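Local coordinates for protein putative hydroxymethylglutaryl-CoA synthase (Streptococcus mutans, PDB 3SQZ) that probably acts as a hydroxymethylglutaryl-CoA synthase, a thiolase-fold acyltransferase expected to condense acetyl-CoA with acetoacetyl-CoA, and binds coenzyme A, at residues A[38-43]-A[193-198]; A[86-91]-A[187-192]; A[106-111]-A[166-171]; A[295-300]-A[327-332]; A[334-339]-A[352-357]. All coordinates share one frame; numbering follows the deposited sequence.

Contact 1 of 5, residues A[38-43]-A[193-198]; sequences GIDKIG and AMLVKK
Gly43 and Ala193 form a hydrogen-bonded antiparallel pair in the mixed sheet of the N-terminal half of the thiolase fold. This end is tight. The bonds Gly43 N to Ala193 O and Ala193 N to Gly43 O are both 2.8 Å. Next to them Ile42 and Met194 stand on one face, and Met194 SD lies 3.9 Å from Ile39 CD1. That face is covered by helices 147-161 and 315-326.

Asp40 interrupts the pairing. It is an extra residue opposite Leu195, with phi/psi near those of a helix, so residues 40 and 41 form a classic beta bulge. Asp40 N gives a 2.8 Å bond to Leu195 O, and Lys41 O accepts from Leu195 N. Lys41 N is buried and has no partner.

Toward Gly38 and Lys197 the pairing is slacker. Both backbone bonds of this pair, Gly38 N to Lys197 O and Lys197 N to Gly38 O, are 3.1 Å long. The side here is polar and partly open to solvent. Asp40 OD2 has a salt bridge to Arg201, and Lys197 CD lies 3.6 Å from this OD2. The Asp40 carboxylate and Lys197 NZ do not touch: one water donates to Asp40 OD1 and accepts from Lys197 NZ, at 2.8 Å from each.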
# COMPACT_ATOMS: atom_id res chain seq x y z
N GLY A 38 -8.08 -16.50 -3.47
CA GLY A 38 -7.04 -15.50 -3.49
C GLY A 38 -7.44 -14.20 -4.12
O GLY A 38 -8.62 -13.83 -4.13
N ILE A 39 -6.43 -13.50 -4.62
CA ILE A 39 -6.60 -12.18 -5.20
C ILE A 39 -7.05 -12.31 -6.65
O ILE A 39 -6.33 -12.83 -7.51
CB ILE A 39 -5.30 -11.36 -5.11
CG1 ILE A 39 -4.85 -11.21 -3.65
CG2 ILE A 39 -5.48 -9.99 -5.77
CD1 ILE A 39 -3.44 -10.65 -3.49
N ASP A 40 -8.26 -11.83 -6.91
CA ASP A 40 -8.86 -11.89 -8.23
C ASP A 40 -8.54 -10.65 -9.06
O ASP A 40 -8.32 -10.76 -10.27
CB ASP A 40 -10.37 -12.04 -8.09
CG ASP A 40 -11.08 -12.23 -9.40
OD1 ASP A 40 -10.73 -13.18 -10.14
OD2 ASP A 40 -11.99 -11.44 -9.70
N LYS A 41 -8.57 -9.49 -8.42
CA LYS A 41 -8.31 -8.22 -9.08
C LYS A 41 -7.58 -7.30 -8.11
O LYS A 41 -7.80 -7.38 -6.89
CB LYS A 41 -9.60 -7.56 -9.58
CG LYS A 41 -10.23 -8.32 -10.76
CD LYS A 41 -11.46 -7.65 -11.34
CE LYS A 41 -12.65 -7.76 -10.40
NZ LYS A 41 -13.95 -7.41 -11.08
N ILE A 42 -6.72 -6.44 -8.65
CA ILE A 42 -6.00 -5.42 -7.90
C ILE A 42 -6.23 -4.07 -8.55
O ILE A 42 -6.00 -3.91 -9.76
CB ILE A 42 -4.48 -5.69 -7.85
CG1 ILE A 42 -4.17 -7.08 -7.31
CG2 ILE A 42 -3.78 -4.62 -7.03
CD1 ILE A 42 -2.72 -7.51 -7.46
N GLY A 43 -6.71 -3.10 -7.76
CA GLY A 43 -6.87 -1.74 -8.22
C GLY A 43 -5.89 -0.84 -7.49
O GLY A 43 -5.48 -1.14 -6.36
N ALA A 193 -6.62 -1.65 -3.80
CA ALA A 193 -7.83 -2.43 -3.56
C ALA A 193 -7.59 -3.85 -4.05
O ALA A 193 -7.06 -4.04 -5.15
CB ALA A 193 -9.02 -1.82 -4.28
N MET A 194 -7.97 -4.84 -3.25
CA MET A 194 -7.86 -6.24 -3.65
C MET A 194 -9.20 -6.91 -3.47
O MET A 194 -9.81 -6.82 -2.40
CB MET A 194 -6.78 -6.96 -2.83
CG MET A 194 -5.39 -6.46 -3.17
SD MET A 194 -4.05 -7.09 -2.14
CE MET A 194 -4.37 -6.20 -0.62
N LEU A 195 -9.69 -7.55 -4.53
CA LEU A 195 -10.90 -8.35 -4.46
C LEU A 195 -10.51 -9.79 -4.25
O LEU A 195 -9.76 -10.36 -5.07
CB LEU A 195 -11.70 -8.19 -5.74
CG LEU A 195 -13.04 -8.92 -5.73
CD1 LEU A 195 -14.02 -8.25 -4.75
CD2 LEU A 195 -13.62 -8.98 -7.12
N VAL A 196 -11.00 -10.38 -3.16
CA VAL A 196 -10.67 -11.75 -2.81
C VAL A 196 -11.88 -12.64 -3.05
O VAL A 196 -12.99 -12.29 -2.63
CB VAL A 196 -10.21 -11.83 -1.34
CG1 VAL A 196 -9.97 -13.29 -0.91
CG2 VAL A 196 -8.97 -10.97 -1.13
N LYS A 197 -11.69 -13.75 -3.75
CA LYS A 197 -12.77 -14.69 -4.01
C LYS A 197 -12.20 -16.06 -4.38
O LYS A 197 -10.99 -16.24 -4.52
CB LYS A 197 -13.69 -14.18 -5.12
CG LYS A 197 -13.01 -14.07 -6.47
CD LYS A 197 -13.94 -13.50 -7.53
CE LYS A 197 -15.02 -14.49 -7.93
NZ LYS A 197 -14.45 -15.69 -8.61
N LYS A 198 -13.10 -17.03 -4.51
CA LYS A 198 -12.73 -18.36 -4.97
C LYS A 198 -12.34 -18.30 -6.44
O LYS A 198 -12.83 -17.46 -7.19
CB LYS A 198 -13.91 -19.31 -4.75
CG LYS A 198 -13.59 -20.76 -5.02
CD LYS A 198 -14.75 -21.66 -4.65
CE LYS A 198 -15.78 -21.74 -5.77
NZ LYS A 198 -16.39 -20.41 -6.08
O HOH W 1 -12.77 -14.94 -10.72

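Contact 2 of 5, residues A[86-91]-A[187-192]; sequences VTLAAG and QGAGSI
Leu88 of helix 85-94 packs on Gly190 and Ser191 of strand 188-198. This is helix-on-sheet packing within the layered alpha/beta architecture of the thiolase fold. The segment axes come within 7.0 Å, at 41° to each other. No hydrogen bond crosses between the segments.

The Leu88 side chain can be followed outward. Its CB lies 3.9 Å from Ser191 CB. At chi1 -67°, CG stands opposite the carbonyl carbon, and the chain then runs on extended to CD1. This carries CD1 along the strand, back toward its start. There it sits 3.9 Å from Gly190 N and 4.4 Å from Ala189 CB. Gly190 has no side chain, so the methyl group meets backbone directly.

Ser191 points toward the helix and meets its backbone. Ser191 CB is 3.4 Å from Leu88 O, and this is plain packing. Ala89 lies beside it and adds its own CB to the contact. All five touching residues are buried.

Val86, Ala89 and Ala90 pack against helix 122-129. Ala189 is about 9 Å, between side chains, from Asn310, a predicted site for the hydroxymethylglutaryl-CoA product.

The hydroxyl of Ser191 is buried but has a partner. Its OG is hydrogen-bonded to Ser92 OG, one helical turn after Leu88 and Ala89, while it rests 3.3 Å from Ala89 CA.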
# COMPACT_ATOMS: atom_id res chain seq x y z
N VAL A 86 -10.26 7.79 2.66
CA VAL A 86 -11.54 7.31 2.16
C VAL A 86 -11.66 7.46 0.65
O VAL A 86 -12.06 6.52 -0.05
CB VAL A 86 -12.70 8.04 2.85
CG1 VAL A 86 -14.02 7.79 2.14
CG2 VAL A 86 -12.79 7.63 4.31
N THR A 87 -11.32 8.64 0.14
CA THR A 87 -11.49 8.88 -1.29
C THR A 87 -10.50 8.06 -2.11
O THR A 87 -10.86 7.54 -3.16
CB THR A 87 -11.40 10.36 -1.63
OG1 THR A 87 -10.14 10.87 -1.20
CG2 THR A 87 -12.51 11.13 -0.92
N LEU A 88 -9.26 7.94 -1.64
CA LEU A 88 -8.29 7.10 -2.33
C LEU A 88 -8.75 5.64 -2.31
O LEU A 88 -8.66 4.95 -3.33
CB LEU A 88 -6.90 7.26 -1.73
CG LEU A 88 -6.25 8.63 -1.93
CD1 LEU A 88 -4.99 8.72 -1.09
CD2 LEU A 88 -5.95 8.91 -3.40
N ALA A 89 -9.24 5.18 -1.16
CA ALA A 89 -9.70 3.80 -1.05
C ALA A 89 -10.87 3.54 -2.01
O ALA A 89 -10.87 2.55 -2.75
CB ALA A 89 -10.10 3.48 0.38
N ALA A 90 -11.85 4.44 -2.03
CA ALA A 90 -12.99 4.28 -2.91
C ALA A 90 -12.56 4.32 -4.37
O ALA A 90 -13.06 3.56 -5.19
CB ALA A 90 -14.04 5.34 -2.62
N GLY A 91 -11.62 5.21 -4.71
CA GLY A 91 -11.10 5.28 -6.07
C GLY A 91 -10.45 3.98 -6.48
O GLY A 91 -10.65 3.49 -7.60
N GLN A 187 7.63 10.52 2.00
CA GLN A 187 6.20 10.78 1.98
C GLN A 187 5.55 10.11 0.77
O GLN A 187 6.24 9.50 -0.05
CB GLN A 187 5.95 12.29 2.05
CG GLN A 187 6.32 12.82 3.43
CD GLN A 187 6.21 14.32 3.61
OE1 GLN A 187 5.87 14.78 4.70
NE2 GLN A 187 6.54 15.10 2.57
N GLY A 188 4.22 10.18 0.66
CA GLY A 188 3.52 9.59 -0.46
C GLY A 188 2.04 9.44 -0.16
O GLY A 188 1.57 9.81 0.92
N ALA A 189 1.29 8.91 -1.12
CA ALA A 189 -0.15 8.75 -0.96
C ALA A 189 -0.66 7.74 -1.96
O ALA A 189 -0.24 7.75 -3.12
CB ALA A 189 -0.85 10.08 -1.17
N GLY A 190 -1.57 6.87 -1.53
CA GLY A 190 -2.19 5.95 -2.47
C GLY A 190 -2.99 4.88 -1.78
O GLY A 190 -2.92 4.71 -0.55
N SER A 191 -3.74 4.14 -2.58
CA SER A 191 -4.54 3.03 -2.07
C SER A 191 -4.52 1.88 -3.05
O SER A 191 -4.70 2.07 -4.26
CB SER A 191 -5.99 3.45 -1.85
OG SER A 191 -6.79 2.33 -1.45
N ILE A 192 -4.34 0.68 -2.51
CA ILE A 192 -4.52 -0.57 -3.22
C ILE A 192 -5.86 -1.18 -2.82
O ILE A 192 -6.20 -1.20 -1.63
CB ILE A 192 -3.39 -1.56 -2.85
CG1 ILE A 192 -2.07 -1.13 -3.52
CG2 ILE A 192 -3.77 -3.00 -3.21
CD1 ILE A 192 -1.95 -1.48 -4.98

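Contact 3 of 5, residues A[106-111]-A[166-171]; sequences DMVILA and RVLVLA
Val108 and Leu170 meet at the apolar centre of two parallel strands. Val108 CG1 touches Leu170 CD2 at 3.7 Å, while Leu168 stands beside Val108 on the same face. Leu110 crosses Leu170 at about a right angle, and its CD1 lies 3.9 Å from Leu170 CB. Ala89 of helix 85-94 packs on this face.

The other face carries Met107, Ile109, Ala111, Val167 and Val169. Met107 and Val167 lie side by side. The Met107 chain bends at its last torsion, chi3 65°, which brings CE back over the valine. CE is then 4.0 Å from both Val167 CG1 and CG2. Helix 147-161 covers this side.

Backbone bonds join the strands between the two faces. Ile109 N donates to Leu168 O at 2.9 Å, and Leu170 N to Ile109 O at 2.8 Å. Ala111 N to Leu170 O is shorter, 2.7 Å. Met107 N is buried and has no partner.

The start of both strands is the polar edge. Here the Asp106 N to Arg166 O bond is 3.1 Å and more bent. Asp106 OD1 is hydrogen-bonded to His158 NE2, and Arg166 forms salt bridges with Glu100 and Asp101. Asp106 and Arg166 are partly exposed.

The strand order 137-141, 105-111, 166-175, 188-198, 37-45, with 188-198 antiparallel to its neighbours, is that of one half of a thiolase fold.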
# COMPACT_ATOMS: atom_id res chain seq x y z
N ASP A 106 -19.42 -9.29 0.85
CA ASP A 106 -20.09 -9.19 2.15
C ASP A 106 -19.14 -8.83 3.29
O ASP A 106 -19.50 -8.92 4.46
CB ASP A 106 -20.94 -10.43 2.48
CG ASP A 106 -20.12 -11.65 2.75
OD1 ASP A 106 -18.91 -11.64 2.48
OD2 ASP A 106 -20.70 -12.64 3.24
N MET A 107 -17.94 -8.37 2.93
CA MET A 107 -17.01 -7.85 3.92
C MET A 107 -16.12 -6.82 3.24
O MET A 107 -15.59 -7.07 2.15
CB MET A 107 -16.19 -8.96 4.58
CG MET A 107 -15.19 -8.45 5.58
SD MET A 107 -14.65 -9.63 6.85
CE MET A 107 -13.81 -10.85 5.86
N VAL A 108 -15.98 -5.66 3.87
CA VAL A 108 -15.14 -4.57 3.38
C VAL A 108 -14.19 -4.22 4.52
O VAL A 108 -14.65 -3.85 5.61
CB VAL A 108 -15.98 -3.34 3.01
CG1 VAL A 108 -15.08 -2.20 2.52
CG2 VAL A 108 -17.04 -3.69 1.95
N ILE A 109 -12.89 -4.35 4.29
CA ILE A 109 -11.90 -4.09 5.32
C ILE A 109 -10.98 -2.97 4.84
O ILE A 109 -10.37 -3.08 3.76
CB ILE A 109 -11.03 -5.32 5.64
CG1 ILE A 109 -11.90 -6.55 5.92
CG2 ILE A 109 -10.10 -5.01 6.81
CD1 ILE A 109 -11.10 -7.83 6.15
N LEU A 110 -10.86 -1.92 5.63
CA LEU A 110 -9.91 -0.84 5.36
C LEU A 110 -8.72 -0.98 6.29
O LEU A 110 -8.86 -0.84 7.51
CB LEU A 110 -10.58 0.52 5.57
CG LEU A 110 -9.63 1.72 5.49
CD1 LEU A 110 -8.95 1.85 4.14
CD2 LEU A 110 -10.37 3.00 5.86
N ALA A 111 -7.55 -1.26 5.71
CA ALA A 111 -6.28 -1.23 6.43
C ALA A 111 -5.68 0.16 6.25
O ALA A 111 -5.55 0.63 5.12
CB ALA A 111 -5.35 -2.29 5.87
N ARG A 166 -17.49 -12.69 -1.66
CA ARG A 166 -16.29 -11.97 -2.07
C ARG A 166 -15.95 -10.96 -0.99
O ARG A 166 -16.84 -10.52 -0.23
CB ARG A 166 -16.50 -11.27 -3.42
CG ARG A 166 -16.93 -12.24 -4.49
CD ARG A 166 -17.17 -11.62 -5.86
NE ARG A 166 -17.72 -12.66 -6.72
CZ ARG A 166 -18.09 -12.50 -7.98
NH1 ARG A 166 -18.59 -13.53 -8.65
NH2 ARG A 166 -17.97 -11.33 -8.58
N VAL A 167 -14.68 -10.59 -0.90
CA VAL A 167 -14.25 -9.63 0.12
C VAL A 167 -13.43 -8.54 -0.54
O VAL A 167 -12.61 -8.82 -1.42
CB VAL A 167 -13.42 -10.32 1.23
CG1 VAL A 167 -12.91 -9.30 2.24
CG2 VAL A 167 -14.24 -11.41 1.91
N LEU A 168 -13.66 -7.31 -0.12
CA LEU A 168 -12.89 -6.18 -0.61
C LEU A 168 -11.93 -5.71 0.48
O LEU A 168 -12.37 -5.34 1.57
CB LEU A 168 -13.84 -5.05 -0.98
CG LEU A 168 -13.19 -3.76 -1.47
CD1 LEU A 168 -12.40 -4.00 -2.76
CD2 LEU A 168 -14.24 -2.68 -1.66
N VAL A 169 -10.64 -5.77 0.18
CA VAL A 169 -9.60 -5.28 1.07
C VAL A 169 -9.02 -4.00 0.49
O VAL A 169 -8.63 -3.97 -0.68
CB VAL A 169 -8.48 -6.33 1.24
CG1 VAL A 169 -7.31 -5.77 2.05
CG2 VAL A 169 -9.04 -7.59 1.89
N LEU A 170 -8.98 -2.95 1.29
CA LEU A 170 -8.41 -1.67 0.90
C LEU A 170 -7.21 -1.39 1.79
O LEU A 170 -7.29 -1.56 3.00
CB LEU A 170 -9.41 -0.53 1.09
CG LEU A 170 -10.75 -0.52 0.35
CD1 LEU A 170 -10.62 -0.92 -1.11
CD2 LEU A 170 -11.80 -1.34 1.06
N ALA A 171 -6.11 -0.96 1.18
CA ALA A 171 -4.91 -0.57 1.90
C ALA A 171 -4.60 0.84 1.45
O ALA A 171 -4.04 1.04 0.36
CB ALA A 171 -3.77 -1.50 1.57

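Contact 4 of 5, residues A[295-300]-A[327-332]; sequences KVNFEA and SQNLVA
Asn297 and Asn329 meet amide to amide, approaching from opposite directions. One bond is good. Asn329 ND2 donates to Asn297 OD1 at 3.0 Å and 176°. It arrives in the carbonyl plane, on a lone pair, and Asn297 OD1 also lies in the amide plane of Asn329. The return bond, Asn297 ND2 to Asn329 OD1, is also 3.0 Å but weak and bent. The two amide planes are turned 37° against each other. Asn329 points toward the helix, and at chi1 60° its CG lies between the backbone N and the carbonyl carbon.

A second weak bond runs from Asn297 ND2 to Ser327 OG, at 2.7 Å. The same hydroxyl is also gripped from its own loop. Ser327 OG accepts from Asn329 N at 3.1 Å and from Leu330 N at 3.3 Å. These bonds make an ST turn and an ST motif.

The motif stands where helix 315-326 ends and the chain turns toward strand 335-342. Asn297 lies on helix 288-302, so the contact ties this helix to the turn in the C-terminal half of the protein.

Methyl groups pack around the polar atoms. Ala300 CB rests 3.7 Å from Ser327 N. Leu330 CD2 lies 3.9 Å from Asn297 OD1, and the rest of the leucine packs on Leu323 and Leu324. On the solvent side, Val296 CG1 is 4.1 Å from Asn329 OD1.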
# COMPACT_ATOMS: atom_id res chain seq x y z
N LYS A 295 16.66 -10.90 -9.13
CA LYS A 295 17.10 -9.51 -9.16
C LYS A 295 16.27 -8.67 -10.14
O LYS A 295 15.82 -7.58 -9.82
CB LYS A 295 18.59 -9.41 -9.50
CG LYS A 295 19.10 -7.99 -9.60
CD LYS A 295 18.89 -7.22 -8.31
CE LYS A 295 19.66 -5.91 -8.33
NZ LYS A 295 19.45 -5.13 -7.09
N VAL A 296 16.05 -9.20 -11.34
CA VAL A 296 15.23 -8.52 -12.33
C VAL A 296 13.81 -8.33 -11.79
O VAL A 296 13.20 -7.27 -11.98
CB VAL A 296 15.22 -9.30 -13.66
CG1 VAL A 296 14.07 -8.85 -14.55
CG2 VAL A 296 16.56 -9.13 -14.38
N ASN A 297 13.28 -9.34 -11.12
CA ASN A 297 11.95 -9.23 -10.54
C ASN A 297 11.90 -8.25 -9.38
O ASN A 297 10.93 -7.50 -9.23
CB ASN A 297 11.39 -10.60 -10.16
CG ASN A 297 10.96 -11.40 -11.38
OD1 ASN A 297 10.79 -12.63 -11.32
ND2 ASN A 297 10.81 -10.71 -12.50
N PHE A 298 12.96 -8.20 -8.58
CA PHE A 298 13.05 -7.18 -7.55
C PHE A 298 12.98 -5.77 -8.17
O PHE A 298 12.21 -4.91 -7.73
CB PHE A 298 14.31 -7.31 -6.69
CG PHE A 298 14.45 -6.17 -5.75
CD1 PHE A 298 13.69 -6.12 -4.59
CD2 PHE A 298 15.26 -5.09 -6.06
CE1 PHE A 298 13.76 -5.03 -3.74
CE2 PHE A 298 15.34 -3.99 -5.21
CZ PHE A 298 14.58 -3.97 -4.05
N GLU A 299 13.78 -5.54 -9.21
CA GLU A 299 13.79 -4.25 -9.88
C GLU A 299 12.41 -3.90 -10.45
O GLU A 299 11.97 -2.76 -10.38
CB GLU A 299 14.87 -4.21 -10.96
CG GLU A 299 16.28 -4.34 -10.39
CD GLU A 299 16.67 -3.16 -9.51
OE1 GLU A 299 16.26 -2.02 -9.81
OE2 GLU A 299 17.41 -3.38 -8.53
N ALA A 300 11.72 -4.89 -11.02
CA ALA A 300 10.37 -4.67 -11.52
C ALA A 300 9.44 -4.24 -10.39
O ALA A 300 8.59 -3.37 -10.58
CB ALA A 300 9.84 -5.93 -12.19
N SER A 327 7.45 -7.39 -14.68
CA SER A 327 8.33 -8.54 -14.91
C SER A 327 8.11 -9.08 -16.30
O SER A 327 6.97 -9.19 -16.77
CB SER A 327 8.07 -9.65 -13.91
OG SER A 327 8.80 -10.81 -14.27
N GLN A 328 9.21 -9.46 -16.95
CA GLN A 328 9.12 -10.06 -18.28
C GLN A 328 9.25 -11.58 -18.23
O GLN A 328 9.28 -12.24 -19.28
CB GLN A 328 10.15 -9.43 -19.22
CG GLN A 328 9.89 -7.94 -19.43
CD GLN A 328 10.82 -7.31 -20.45
OE1 GLN A 328 10.47 -6.34 -21.11
NE2 GLN A 328 12.02 -7.87 -20.58
N ASN A 329 9.32 -12.15 -17.03
CA ASN A 329 9.56 -13.59 -16.90
C ASN A 329 8.54 -14.38 -16.07
O ASN A 329 8.55 -15.60 -16.11
CB ASN A 329 10.96 -13.86 -16.37
CG ASN A 329 11.19 -13.26 -15.01
OD1 ASN A 329 11.93 -12.28 -14.86
ND2 ASN A 329 10.53 -13.82 -14.01
N LEU A 330 7.65 -13.71 -15.34
CA LEU A 330 6.71 -14.45 -14.50
C LEU A 330 5.70 -15.21 -15.35
O LEU A 330 5.21 -14.69 -16.36
CB LEU A 330 5.97 -13.52 -13.54
CG LEU A 330 6.81 -13.00 -12.38
CD1 LEU A 330 6.04 -11.94 -11.63
CD2 LEU A 330 7.23 -14.11 -11.43
N VAL A 331 5.40 -16.43 -14.93
CA VAL A 331 4.42 -17.26 -15.61
C VAL A 331 3.48 -17.94 -14.61
O VAL A 331 3.78 -18.06 -13.41
CB VAL A 331 5.09 -18.35 -16.49
CG1 VAL A 331 5.97 -17.69 -17.55
CG2 VAL A 331 5.90 -19.31 -15.63
N ALA A 332 2.34 -18.39 -15.13
CA ALA A 332 1.41 -19.19 -14.36
C ALA A 332 2.14 -20.28 -13.61
O ALA A 332 3.01 -20.96 -14.18
CB ALA A 332 0.38 -19.80 -15.28

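Contact 5 of 5, residues A[334-339]-A[352-357]; sequences DKIALF and GTLVKG
Ile336 and Gly352 form a hydrogen-bonded antiparallel pair, and Lys335 and Thr353 form the non-hydrogen-bonded pair beside it. Three backbone bonds carry the contact. Ile336 N donates to Gly352 O at 2.9 Å, and Gly352 N donates back to Ile336 O at 3.0 Å. Leu354 N reaches Asp334 O at 2.9 Å and is nearly straight, 171° at the hydrogen. This bond extends the pairing one residue ahead of strand 335-342.

Two CA-H...O contacts fill the gaps between these bonds. Thr353 CA is 3.4 Å from Asp334 O, and Lys335 CA is 3.3 Å from Gly352 O. Each of the two carbonyl oxygens thus meets both an N-H and a C-H.

The side chains form two unlike faces. On the buried face Ile336 and Leu354 pack obliquely, with Ile336 CD1 4.1 Å from Leu354 CG. Gly352 puts no side chain there, and Leu338 CD1 comes 4.5 Å from Gly352 N. Helix 315-326 covers the face through Leu320, Leu323 and Leu324.

The opposite face is more open. Lys335 and Thr353 lie side by side. Thr353 OG1 stands beside its own backbone N, chi1 -65°, and there it meets Lys335 CG at 3.5 Å. The lysine chain then bends away.

Asp334 OD2 accepts a hydrogen bond from Val331 N.

Strands 335-342 and 346-354 are the two arms of a beta hairpin, and strands 263-266 and 203-213 flank it in the sheet. This is the C-terminal part of the thiolase fold. The side chain of Leu338 is about 9 Å from that of His267, a predicted proton donor/acceptor.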
# COMPACT_ATOMS: atom_id res chain seq x y z
N ASP A 334 4.19 -19.91 -11.14
CA ASP A 334 5.28 -19.34 -10.34
C ASP A 334 4.75 -18.94 -8.97
O ASP A 334 3.64 -18.42 -8.84
CB ASP A 334 5.86 -18.09 -11.01
CG ASP A 334 6.85 -18.40 -12.12
OD1 ASP A 334 7.36 -19.54 -12.20
OD2 ASP A 334 7.15 -17.46 -12.90
N LYS A 335 5.58 -19.16 -7.95
CA LYS A 335 5.25 -18.77 -6.59
C LYS A 335 5.98 -17.51 -6.20
O LYS A 335 7.12 -17.27 -6.60
CB LYS A 335 5.61 -19.88 -5.61
CG LYS A 335 4.82 -21.15 -5.82
CD LYS A 335 5.12 -22.17 -4.74
CE LYS A 335 6.11 -23.22 -5.22
NZ LYS A 335 5.51 -24.08 -6.28
N ILE A 336 5.29 -16.69 -5.41
CA ILE A 336 5.83 -15.42 -4.95
C ILE A 336 5.80 -15.43 -3.43
O ILE A 336 4.81 -15.85 -2.83
CB ILE A 336 4.98 -14.24 -5.47
CG1 ILE A 336 5.01 -14.22 -7.00
CG2 ILE A 336 5.49 -12.91 -4.91
CD1 ILE A 336 4.09 -13.20 -7.61
N ALA A 337 6.90 -15.01 -2.81
CA ALA A 337 6.95 -14.84 -1.36
C ALA A 337 6.85 -13.36 -1.06
O ALA A 337 7.45 -12.53 -1.75
CB ALA A 337 8.24 -15.41 -0.80
N LEU A 338 6.10 -13.03 -0.01
CA LEU A 338 5.87 -11.65 0.38
C LEU A 338 6.24 -11.44 1.85
O LEU A 338 5.86 -12.24 2.72
CB LEU A 338 4.40 -11.27 0.14
CG LEU A 338 3.93 -11.35 -1.31
CD1 LEU A 338 3.25 -12.69 -1.62
CD2 LEU A 338 3.00 -10.20 -1.63
N PHE A 339 6.98 -10.36 2.10
CA PHE A 339 7.39 -9.97 3.45
C PHE A 339 6.72 -8.68 3.84
O PHE A 339 7.03 -7.61 3.29
CB PHE A 339 8.90 -9.75 3.56
CG PHE A 339 9.30 -9.07 4.86
CD1 PHE A 339 9.18 -9.73 6.07
CD2 PHE A 339 9.76 -7.76 4.87
CE1 PHE A 339 9.54 -9.12 7.27
CE2 PHE A 339 10.12 -7.15 6.06
CZ PHE A 339 10.01 -7.83 7.26
N GLY A 352 1.97 -16.88 -2.48
CA GLY A 352 0.90 -17.11 -3.42
C GLY A 352 1.42 -17.67 -4.72
O GLY A 352 2.63 -17.63 -4.99
N THR A 353 0.51 -18.19 -5.54
CA THR A 353 0.87 -18.77 -6.83
C THR A 353 0.11 -18.05 -7.94
O THR A 353 -1.10 -17.84 -7.84
CB THR A 353 0.53 -20.27 -6.88
OG1 THR A 353 1.35 -20.96 -5.93
CG2 THR A 353 0.79 -20.85 -8.27
N LEU A 354 0.82 -17.67 -8.99
CA LEU A 354 0.20 -16.98 -10.12
C LEU A 354 -0.72 -17.89 -10.92
O LEU A 354 -0.41 -19.05 -11.17
CB LEU A 354 1.25 -16.39 -11.03
CG LEU A 354 1.94 -15.15 -10.48
CD1 LEU A 354 3.14 -14.77 -11.34
CD2 LEU A 354 0.96 -13.98 -10.40
N VAL A 355 -1.84 -17.32 -11.36
CA VAL A 355 -2.86 -18.02 -12.11
C VAL A 355 -2.74 -17.70 -13.60
O VAL A 355 -2.51 -16.55 -13.98
CB VAL A 355 -4.25 -17.59 -11.60
CG1 VAL A 355 -5.36 -18.25 -12.40
CG2 VAL A 355 -4.38 -17.92 -10.12
N LYS A 356 -2.86 -18.72 -14.43
CA LYS A 356 -2.92 -18.56 -15.87
C LYS A 356 -3.94 -17.48 -16.24
O LYS A 356 -5.10 -17.52 -15.81
CB LYS A 356 -3.31 -19.90 -16.49
CG LYS A 356 -3.58 -19.87 -17.97
CD LYS A 356 -3.89 -21.27 -18.45
CE LYS A 356 -4.21 -21.28 -19.93
NZ LYS A 356 -4.30 -22.69 -20.41
N GLY A 357 -3.50 -16.52 -17.05
CA GLY A 357 -4.35 -15.42 -17.45
C GLY A 357 -4.26 -14.18 -16.58
O GLY A 357 -4.96 -13.20 -16.84

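Contacts 1, 2, 3 and 5 all reach one mixed sheet; contact 4 lies beside it. Contacts 1 and 2 use strand 188-198, and contact 3 pairs the neighbouring strand 166-175 with 105-111. Along the chain, contact 3 is nested inside contact 2, and contact 2 inside contact 1. Their centres are about 10 to 17 Å apart. Contacts 4 and 5 follow in the C-terminal half, with centres about 11 Å apart, and touch through Leu330 and Leu354. Contacts 1 and 5 do not touch, but strand 203-213 lies between strands 37-45 and 346-354. Strands 37-45 and 203-213 pair where the two halves of this thiolase-fold protein meet.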